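Local atomic coordinates of 1,3-alpha-isomaltosidase (Kribbella flavida DSM 17836, PDB entry 5X3I), a protein that hydrolyses the alpha-1,3-glucosidic linkages of a cyclic tetrasaccharide made from starch, cyclobis-(1-6)-alpha-nigerosyl, releasing isomaltose inside the cell. Residues Q39-A47 and F137-T145; G238-W248 and V260-A271. The protein carries 1 engineered substitution. One frame throughout, in Å; residues are numbered along the deposited sequence.

Contact 1 (Q39-A47 and F137-T145); sequences QRVPVLPLA and FEVSPAVWT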
loop_
_atom_site.group_PDB
_atom_site.type_symbol
_atom_site.label_atom_id
_atom_site.label_comp_id
_atom_site.label_asym_id
_atom_site.label_seq_id
_atom_site.Cartn_x
_atom_site.Cartn_y
_atom_site.Cartn_z
ATOM N N GLN A 39 21.183 -9.683 -15.253
ATOM C CA GLN A 39 21.653 -9.981 -13.902
ATOM C C GLN A 39 22.082 -11.418 -13.632
ATOM O O GLN A 39 22.019 -12.288 -14.491
ATOM C CB GLN A 39 20.576 -9.606 -12.876
ATOM C CG GLN A 39 19.465 -10.625 -12.693
ATOM C CD GLN A 39 18.549 -10.267 -11.527
ATOM O OE1 GLN A 39 17.634 -9.455 -11.667
ATOM N NE2 GLN A 39 18.808 -10.859 -10.365
ATOM N N ARG A 40 22.516 -11.630 -12.399
ATOM C CA ARG A 40 22.899 -12.936 -11.894
ATOM C C ARG A 40 21.736 -13.552 -11.124
ATOM O O ARG A 40 21.212 -12.938 -10.189
ATOM C CB ARG A 40 24.138 -12.796 -11.009
ATOM C CG ARG A 40 24.585 -14.066 -10.356
ATOM C CD ARG A 40 25.931 -13.898 -9.716
ATOM N NE ARG A 40 25.879 -13.200 -8.437
ATOM C CZ ARG A 40 26.660 -12.175 -8.118
ATOM N NH1 ARG A 40 27.539 -11.711 -8.989
ATOM N NH2 ARG A 40 26.561 -11.612 -6.929
ATOM N N VAL A 41 21.286 -14.725 -11.561
ATOM C CA VAL A 41 20.180 -15.428 -10.914
ATOM C C VAL A 41 20.562 -16.795 -10.351
ATOM O O VAL A 41 20.938 -17.683 -11.108
ATOM C CB VAL A 41 19.014 -15.628 -11.877
ATOM C CG1 VAL A 41 17.837 -16.234 -11.146
ATOM C CG2 VAL A 41 18.628 -14.306 -12.521
ATOM N N PRO A 42 20.467 -16.979 -9.028
ATOM C CA PRO A 42 20.162 -15.971 -8.015
ATOM C C PRO A 42 21.360 -15.080 -7.784
ATOM O O PRO A 42 22.467 -15.428 -8.187
ATOM C CB PRO A 42 19.847 -16.802 -6.772
ATOM C CG PRO A 42 20.619 -18.046 -6.965
ATOM C CD PRO A 42 20.574 -18.322 -8.436
ATOM N N VAL A 43 21.132 -13.934 -7.162
ATOM C CA VAL A 43 22.208 -13.021 -6.854
ATOM C C VAL A 43 23.141 -13.655 -5.829
ATOM O O VAL A 43 24.351 -13.521 -5.930
ATOM C CB VAL A 43 21.672 -11.683 -6.330
ATOM C CG1 VAL A 43 22.811 -10.740 -6.034
ATOM C CG2 VAL A 43 20.719 -11.069 -7.344
ATOM N N LEU A 44 22.564 -14.359 -4.859
ATOM C CA LEU A 44 23.337 -15.057 -3.836
ATOM C C LEU A 44 23.036 -16.558 -3.858
ATOM O O LEU A 44 22.169 -17.034 -3.139
ATOM C CB LEU A 44 23.042 -14.481 -2.450
ATOM C CG LEU A 44 23.797 -15.084 -1.263
ATOM C CD1 LEU A 44 25.279 -14.858 -1.410
ATOM C CD2 LEU A 44 23.295 -14.489 0.049
ATOM N N PRO A 45 23.758 -17.311 -4.693
ATOM C CA PRO A 45 23.504 -18.750 -4.816
ATOM C C PRO A 45 23.988 -19.514 -3.598
ATOM O O PRO A 45 24.964 -19.103 -2.977
ATOM C CB PRO A 45 24.310 -19.153 -6.056
ATOM C CG PRO A 45 24.770 -17.871 -6.673
ATOM C CD PRO A 45 24.845 -16.875 -5.576
ATOM N N LEU A 46 23.308 -20.597 -3.250
ATOM C CA LEU A 46 23.825 -21.503 -2.235
ATOM C C LEU A 46 25.001 -22.271 -2.820
ATOM O O LEU A 46 25.048 -22.508 -4.025
ATOM C CB LEU A 46 22.746 -22.471 -1.753
ATOM C CG LEU A 46 21.525 -21.842 -1.080
ATOM C CD1 LEU A 46 20.572 -22.912 -0.582
ATOM C CD2 LEU A 46 21.959 -20.949 0.057
ATOM N N ALA A 47 25.957 -22.637 -1.977
ATOM C CA ALA A 47 27.022 -23.536 -2.407
ATOM C C ALA A 47 26.396 -24.807 -2.956
ATOM O O ALA A 47 25.545 -25.411 -2.315
ATOM C CB ALA A 47 27.964 -23.851 -1.255
ATOM N N PHE A 137 33.547 -9.146 -12.104
ATOM C CA PHE A 137 32.514 -9.390 -11.109
ATOM C C PHE A 137 32.926 -10.574 -10.246
ATOM O O PHE A 137 33.646 -11.459 -10.702
ATOM C CB PHE A 137 31.161 -9.668 -11.765
ATOM C CG PHE A 137 30.734 -8.625 -12.754
ATOM C CD1 PHE A 137 30.815 -8.869 -14.114
ATOM C CD2 PHE A 137 30.242 -7.404 -12.327
ATOM C CE1 PHE A 137 30.418 -7.914 -15.031
ATOM C CE2 PHE A 137 29.845 -6.442 -13.238
ATOM C CZ PHE A 137 29.931 -6.697 -14.590
ATOM N N GLU A 138 32.476 -10.588 -8.998
ATOM C CA GLU A 138 32.752 -11.712 -8.119
ATOM C C GLU A 138 31.485 -12.185 -7.428
ATOM O O GLU A 138 30.643 -11.384 -7.033
ATOM C CB GLU A 138 33.811 -11.340 -7.078
ATOM C CG GLU A 138 34.243 -12.509 -6.208
ATOM C CD GLU A 138 35.398 -12.171 -5.293
ATOM O OE1 GLU A 138 35.942 -13.101 -4.662
ATOM O OE2 GLU A 138 35.764 -10.980 -5.203
ATOM N N VAL A 139 31.353 -13.497 -7.294
ATOM C CA VAL A 139 30.251 -14.067 -6.544
ATOM C C VAL A 139 30.765 -15.154 -5.600
ATOM O O VAL A 139 31.542 -16.021 -5.993
ATOM C CB VAL A 139 29.171 -14.625 -7.483
ATOM C CG1 VAL A 139 29.763 -15.642 -8.450
ATOM C CG2 VAL A 139 28.017 -15.210 -6.689
ATOM N N SER A 140 30.361 -15.054 -4.339
ATOM C CA SER A 140 30.723 -16.006 -3.302
ATOM C C SER A 140 29.506 -16.793 -2.835
ATOM O O SER A 140 28.534 -16.203 -2.371
ATOM C CB SER A 140 31.359 -15.283 -2.117
ATOM O OG SER A 140 32.437 -14.467 -2.529
ATOM N N PRO A 141 29.555 -18.127 -2.949
ATOM C CA PRO A 141 28.453 -19.001 -2.535
ATOM C C PRO A 141 28.191 -18.942 -1.035
ATOM O O PRO A 141 29.113 -18.707 -0.264
ATOM C CB PRO A 141 28.937 -20.392 -2.944
ATOM C CG PRO A 141 30.418 -20.289 -2.909
ATOM C CD PRO A 141 30.736 -18.896 -3.375
ATOM N N ALA A 142 26.946 -19.158 -0.633
ATOM C CA ALA A 142 26.572 -19.061 0.772
ATOM C C ALA A 142 26.011 -20.369 1.300
ATOM O O ALA A 142 25.557 -21.213 0.537
ATOM C CB ALA A 142 25.561 -17.938 0.979
ATOM N N VAL A 143 26.047 -20.534 2.615
ATOM C CA VAL A 143 25.514 -21.731 3.242
ATOM C C VAL A 143 24.748 -21.422 4.518
ATOM O O VAL A 143 25.055 -20.465 5.226
ATOM C CB VAL A 143 26.634 -22.746 3.595
ATOM C CG1 VAL A 143 27.400 -23.177 2.349
ATOM C CG2 VAL A 143 27.570 -22.168 4.642
ATOM N N TRP A 144 23.771 -22.266 4.814
ATOM C CA TRP A 144 23.028 -22.189 6.058
ATOM C C TRP A 144 23.706 -23.008 7.149
ATOM O O TRP A 144 23.996 -24.185 6.963
ATOM C CB TRP A 144 21.598 -22.685 5.861
ATOM C CG TRP A 144 20.712 -21.753 5.095
ATOM C CD1 TRP A 144 20.329 -21.874 3.798
ATOM C CD2 TRP A 144 20.090 -20.558 5.589
ATOM N NE1 TRP A 144 19.498 -20.835 3.449
ATOM C CE2 TRP A 144 19.340 -20.010 4.531
ATOM C CE3 TRP A 144 20.094 -19.901 6.824
ATOM C CZ2 TRP A 144 18.600 -18.836 4.668
ATOM C CZ3 TRP A 144 19.367 -18.736 6.957
ATOM C CH2 TRP A 144 18.627 -18.214 5.883
ATOM N N THR A 145 23.931 -22.382 8.294
ATOM C CA THR A 145 24.600 -23.028 9.413
ATOM C C THR A 145 23.980 -22.587 10.724
ATOM O O THR A 145 23.449 -21.480 10.816
ATOM C CB THR A 145 26.100 -22.689 9.439
ATOM O OG1 THR A 145 26.693 -23.232 10.619
ATOM C CG2 THR A 145 26.311 -21.183 9.431
#
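V139 presses its CB and CG2 onto one face of the R40 guanidinium, where strand 40-41 and the loop after it meet the end of strand 130-139, as the chain leaves the N-terminal beta domain of this family 31 glycosidase for the next sheet. V139 CB sits 3.5 Å above the guanidinium plane, over its centre. With R40 CG anti to the backbone N (chi1 176°) and the chain bent at chi3 (78°), NE and NH2 come round side-on to grip V43 O, at 3.0 Å from NE and 3.1 Å from NH2. Y121 shares a further hydrogen bond with NH1. Shortened to an alanine, R40 would lose both donors to V43 O and would probably leave a gap under V139 CB. CG2 of V139 also fits against P45 CD, 3.8 Å away, so the valine branch fills the hollow between arginine and proline. Farther along, the A142 methyl is the bump, meeting CG and CD1 of L44; L165 of strand 159-167 packs on both residues. A47 CB nestles between P141 CB and V143 CG1, while L46 CD2 comes to the pyrrole side of W144, 4.2 Å from W144 CD1. A single backbone bridge fastens this end: A142 N donates to P45 O, and A47 N reaches A142 O at 2.9 Å.

Contact 2 (G238-W248 and V260-A271); sequences GFHVRTSRRTW and VALGDEPVVDLA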
loop_
_atom_site.group_PDB
_atom_site.type_symbol
_atom_site.label_atom_id
_atom_site.label_comp_id
_atom_site.label_asym_id
_atom_site.label_seq_id
_atom_site.Cartn_x
_atom_site.Cartn_y
_atom_site.Cartn_z
ATOM N N GLY A 238 1.777 -12.352 20.274
ATOM C CA GLY A 238 2.156 -11.811 18.988
ATOM C C GLY A 238 3.623 -11.449 18.955
ATOM O O GLY A 238 4.264 -11.344 19.993
ATOM N N PHE A 239 4.150 -11.240 17.758
ATOM C CA PHE A 239 5.561 -10.930 17.588
ATOM C C PHE A 239 5.771 -9.800 16.590
ATOM O O PHE A 239 4.993 -9.620 15.670
ATOM C CB PHE A 239 6.331 -12.169 17.114
ATOM C CG PHE A 239 5.964 -12.608 15.722
ATOM C CD1 PHE A 239 6.681 -12.161 14.625
ATOM C CD2 PHE A 239 4.891 -13.451 15.512
ATOM C CE1 PHE A 239 6.336 -12.554 13.351
ATOM C CE2 PHE A 239 4.542 -13.845 14.240
ATOM C CZ PHE A 239 5.268 -13.394 13.157
ATOM N N HIS A 240 6.851 -9.062 16.780
ATOM C CA HIS A 240 7.303 -8.074 15.823
ATOM C C HIS A 240 8.793 -8.262 15.595
ATOM O O HIS A 240 9.582 -8.127 16.519
ATOM C CB HIS A 240 7.009 -6.660 16.328
ATOM C CG HIS A 240 7.675 -5.579 15.544
ATOM N ND1 HIS A 240 8.136 -4.418 16.125
ATOM C CD2 HIS A 240 7.942 -5.465 14.223
ATOM C CE1 HIS A 240 8.669 -3.645 15.202
ATOM N NE2 HIS A 240 8.559 -4.256 14.036
ATOM N N VAL A 241 9.178 -8.567 14.366
ATOM C CA VAL A 241 10.594 -8.620 14.043
ATOM C C VAL A 241 11.061 -7.191 13.867
ATOM O O VAL A 241 10.546 -6.492 12.987
ATOM C CB VAL A 241 10.862 -9.409 12.764
ATOM C CG1 VAL A 241 12.352 -9.572 12.550
ATOM C CG2 VAL A 241 10.153 -10.759 12.811
ATOM N N ARG A 242 12.037 -6.723 14.641
ATOM C CA ARG A 242 12.267 -5.310 14.493
ATOM C C ARG A 242 13.324 -5.097 13.432
ATOM O O ARG A 242 14.505 -4.987 13.715
ATOM C CB ARG A 242 12.740 -4.710 15.825
ATOM C CG ARG A 242 11.806 -4.943 17.000
ATOM C CD ARG A 242 12.456 -4.584 18.326
ATOM N NE ARG A 242 11.462 -4.509 19.394
ATOM C CZ ARG A 242 11.746 -4.490 20.691
ATOM N NH1 ARG A 242 13.010 -4.556 21.093
ATOM N NH2 ARG A 242 10.768 -4.411 21.587
ATOM N N THR A 243 12.841 -4.830 12.233
ATOM C CA THR A 243 13.678 -4.476 11.110
ATOM C C THR A 243 12.787 -3.812 10.075
ATOM O O THR A 243 11.598 -4.122 10.006
ATOM C CB THR A 243 14.358 -5.719 10.502
ATOM O OG1 THR A 243 15.220 -5.328 9.436
ATOM C CG2 THR A 243 13.324 -6.687 9.976
ATOM N N SER A 244 13.360 -2.956 9.243
ATOM C CA SER A 244 12.705 -2.554 8.007
ATOM C C SER A 244 13.278 -3.303 6.792
ATOM O O SER A 244 12.895 -3.036 5.663
ATOM C CB SER A 244 12.768 -1.042 7.812
ATOM O OG SER A 244 14.072 -0.538 7.927
ATOM N N ARG A 245 14.219 -4.215 7.026
ATOM C CA ARG A 245 14.727 -5.060 5.944
ATOM C C ARG A 245 13.684 -6.111 5.570
ATOM O O ARG A 245 12.764 -6.366 6.321
ATOM C CB ARG A 245 16.058 -5.729 6.329
ATOM C CG ARG A 245 17.198 -4.746 6.491
ATOM C CD ARG A 245 18.564 -5.407 6.692
ATOM N NE ARG A 245 19.572 -4.375 6.888
ATOM C CZ ARG A 245 19.891 -3.862 8.068
ATOM N NH1 ARG A 245 19.313 -4.315 9.170
ATOM N NH2 ARG A 245 20.803 -2.913 8.147
ATOM N N ARG A 246 13.822 -6.695 4.387
ATOM C CA ARG A 246 12.919 -7.740 3.932
ATOM C C ARG A 246 12.887 -8.923 4.906
ATOM O O ARG A 246 13.907 -9.286 5.498
ATOM C CB ARG A 246 13.323 -8.201 2.527
ATOM C CG ARG A 246 12.287 -9.049 1.791
ATOM C CD ARG A 246 12.560 -9.058 0.283
ATOM N NE ARG A 246 11.535 -9.760 -0.480
ATOM C CZ ARG A 246 11.545 -9.890 -1.803
ATOM N NH1 ARG A 246 12.538 -9.366 -2.517
ATOM N NH2 ARG A 246 10.567 -10.546 -2.415
ATOM N N THR A 247 11.698 -9.491 5.078
ATOM C CA THR A 247 11.492 -10.707 5.858
ATOM C C THR A 247 10.571 -11.653 5.103
ATOM O O THR A 247 9.726 -11.199 4.329
ATOM C CB THR A 247 10.861 -10.427 7.233
ATOM O OG1 THR A 247 9.610 -9.743 7.052
ATOM C CG2 THR A 247 11.784 -9.597 8.104
ATOM N N TRP A 248 10.715 -12.952 5.355
ATOM C CA TRP A 248 9.940 -13.999 4.681
ATOM C C TRP A 248 9.296 -14.942 5.695
ATOM O O TRP A 248 9.834 -15.178 6.766
ATOM C CB TRP A 248 10.813 -14.823 3.737
ATOM C CG TRP A 248 11.438 -14.107 2.585
ATOM C CD1 TRP A 248 10.995 -14.088 1.296
ATOM C CD2 TRP A 248 12.648 -13.355 2.603
ATOM N NE1 TRP A 248 11.847 -13.350 0.517
ATOM C CE2 TRP A 248 12.871 -12.891 1.296
ATOM C CE3 TRP A 248 13.568 -13.027 3.598
ATOM C CZ2 TRP A 248 13.971 -12.114 0.961
ATOM C CZ3 TRP A 248 14.655 -12.254 3.261
ATOM C CH2 TRP A 248 14.848 -11.808 1.955
ATOM N N VAL A 260 15.023 -13.514 7.831
ATOM C CA VAL A 260 15.305 -12.101 7.995
ATOM C C VAL A 260 16.573 -11.630 7.278
ATOM O O VAL A 260 17.666 -12.103 7.575
ATOM C CB VAL A 260 15.457 -11.757 9.485
ATOM C CG1 VAL A 260 15.775 -10.292 9.653
ATOM C CG2 VAL A 260 14.207 -12.146 10.247
ATOM N N ALA A 261 16.430 -10.683 6.355
ATOM C CA ALA A 261 17.589 -10.053 5.735
ATOM C C ALA A 261 18.341 -9.228 6.770
ATOM O O ALA A 261 17.726 -8.573 7.608
ATOM C CB ALA A 261 17.173 -9.185 4.566
ATOM N N LEU A 262 19.670 -9.266 6.707
ATOM C CA LEU A 262 20.513 -8.609 7.699
ATOM C C LEU A 262 21.364 -7.511 7.090
ATOM O O LEU A 262 21.646 -7.518 5.899
ATOM C CB LEU A 262 21.433 -9.628 8.391
ATOM C CG LEU A 262 20.777 -10.740 9.206
ATOM C CD1 LEU A 262 21.799 -11.811 9.577
ATOM C CD2 LEU A 262 20.144 -10.163 10.455
ATOM N N GLY A 263 21.759 -6.563 7.930
ATOM C CA GLY A 263 22.786 -5.603 7.586
ATOM C C GLY A 263 24.133 -6.103 8.088
ATOM O O GLY A 263 24.374 -7.301 8.117
ATOM N N ASP A 264 25.004 -5.185 8.479
ATOM C CA ASP A 264 26.332 -5.532 8.971
ATOM C C ASP A 264 26.338 -6.256 10.307
ATOM O O ASP A 264 27.316 -6.907 10.653
ATOM C CB ASP A 264 27.185 -4.276 9.092
ATOM C CG ASP A 264 27.594 -3.733 7.752
ATOM O OD1 ASP A 264 27.563 -4.507 6.775
ATOM O OD2 ASP A 264 27.950 -2.543 7.674
ATOM N N GLU A 265 25.264 -6.130 11.069
ATOM C CA GLU A 265 25.222 -6.720 12.393
ATOM C C GLU A 265 24.375 -7.978 12.377
ATOM O O GLU A 265 23.186 -7.917 12.088
ATOM C CB GLU A 265 24.676 -5.711 13.409
ATOM C CG GLU A 265 24.667 -6.195 14.844
ATOM C CD GLU A 265 24.049 -5.189 15.810
ATOM O OE1 GLU A 265 24.653 -4.939 16.874
ATOM O OE2 GLU A 265 22.956 -4.657 15.515
ATOM N N PRO A 266 24.984 -9.130 12.692
ATOM C CA PRO A 266 24.251 -10.397 12.668
ATOM C C PRO A 266 23.346 -10.570 13.887
ATOM O O PRO A 266 23.501 -11.522 14.644
ATOM C CB PRO A 266 25.368 -11.444 12.659
ATOM C CG PRO A 266 26.476 -10.797 13.401
ATOM C CD PRO A 266 26.395 -9.317 13.071
ATOM N N VAL A 267 22.404 -9.652 14.066
ATOM C CA VAL A 267 21.495 -9.700 15.204
ATOM C C VAL A 267 20.054 -9.537 14.749
ATOM O O VAL A 267 19.752 -8.648 13.954
ATOM C CB VAL A 267 21.832 -8.605 16.237
ATOM C CG1 VAL A 267 20.791 -8.568 17.346
ATOM C CG2 VAL A 267 23.216 -8.827 16.815
ATOM N N VAL A 268 19.172 -10.404 15.231
ATOM C CA VAL A 268 17.745 -10.236 15.014
ATOM C C VAL A 268 17.068 -9.944 16.347
ATOM O O VAL A 268 17.078 -10.771 17.260
ATOM C CB VAL A 268 17.105 -11.466 14.363
ATOM C CG1 VAL A 268 15.605 -11.315 14.326
ATOM C CG2 VAL A 268 17.644 -11.662 12.954
ATOM N N ASP A 269 16.512 -8.744 16.463
ATOM C CA ASP A 269 15.783 -8.352 17.659
ATOM C C ASP A 269 14.307 -8.652 17.475
ATOM O O ASP A 269 13.657 -8.109 16.584
ATOM C CB ASP A 269 15.991 -6.871 17.974
ATOM C CG ASP A 269 17.389 -6.568 18.471
ATOM O OD1 ASP A 269 18.172 -5.960 17.710
ATOM O OD2 ASP A 269 17.708 -6.932 19.626
ATOM N N LEU A 270 13.782 -9.516 18.329
ATOM C CA LEU A 270 12.417 -9.986 18.201
ATOM C C LEU A 270 11.608 -9.606 19.431
ATOM O O LEU A 270 11.978 -9.955 20.550
ATOM C CB LEU A 270 12.398 -11.497 17.987
ATOM C CG LEU A 270 11.037 -12.183 17.888
ATOM C CD1 LEU A 270 10.374 -11.866 16.567
ATOM C CD2 LEU A 270 11.155 -13.689 18.099
ATOM N N ALA A 271 10.517 -8.871 19.226
ATOM C CA ALA A 271 9.646 -8.498 20.332
ATOM C C ALA A 271 8.510 -9.496 20.446
ATOM O O ALA A 271 7.924 -9.897 19.447
ATOM C CB ALA A 271 9.103 -7.072 20.151
HETATM O O HOH W 1 16.503 -6.853 14.430
HETATM O O HOH W 2 17.554 -6.731 9.654
#
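R242 lays its guanidinium over A271, whose CB lies 3.5 Å from R242 NH2; the chain is extended from CG to NE and runs past D269 O on the way. Its charge is met by E287 in helix 277-288, through a salt bridge from NE. The backbones pair antiparallel: H240 and A271 form a hydrogen-bonded pair, V241 and L270 the non-hydrogen-bonded pair next to it, and R242 N donates almost straight to D269 O (170° at the hydrogen). A water then bridges R242 O and D269 N where the strands part.

V241 turns its two methyls to different partners. V241 CG2 touches L270 CD1 at 3.9 Å, while CG1 packs against V260 CG2 and V268 CG1, joining the two halves of the contact in one apolar layer. T247 CG2 lies alongside V260 CG2 and extends that layer.

R245 also runs extended, its CD passing 3.4 Å from A261 O, until its guanidinium lies over the L262-G263 peptide, with G263 N 3.2 Å above the centre of the R245 guanidinium plane. A second water, at the guanidinium edge, links NH1 to A261 O and T243 OG1; the latter also accepts from R245 N in an ST turn. NE is paired with D490. Nearby, A261 N donates to R246 O and faces the edge of the W248 ring near CZ3.

Paired at both ends, with each segment crossing from one sheet to the other between them, the strands contribute to both sheets of what is probably the beta sandwich expected of the galactose mutarotase-like domain of family 31.

Overall arrangement
From the N terminus, the chain first passes through 39-47, makes the small N-terminal sheets, and returns with 137-145, so contact 1 closes a loop of about 90 residues and ties the start of the N-terminal domain to its last strand, 130-139, and to the first strand of the next sheet, 143-145. That strand is one of the two edge strands of the six-stranded sheet. Contact 2 follows in series, with neither nesting nor crossing: 238-248 and 260-271 are joined by the short hairpin of strands 247-252 and 255-261, in that same six-stranded sheet, and reach the neighbouring five-stranded one. The centres of the two contacts lie about 21 Å apart. They do not touch; the shared sheet relates them, ahead of the TIM barrel.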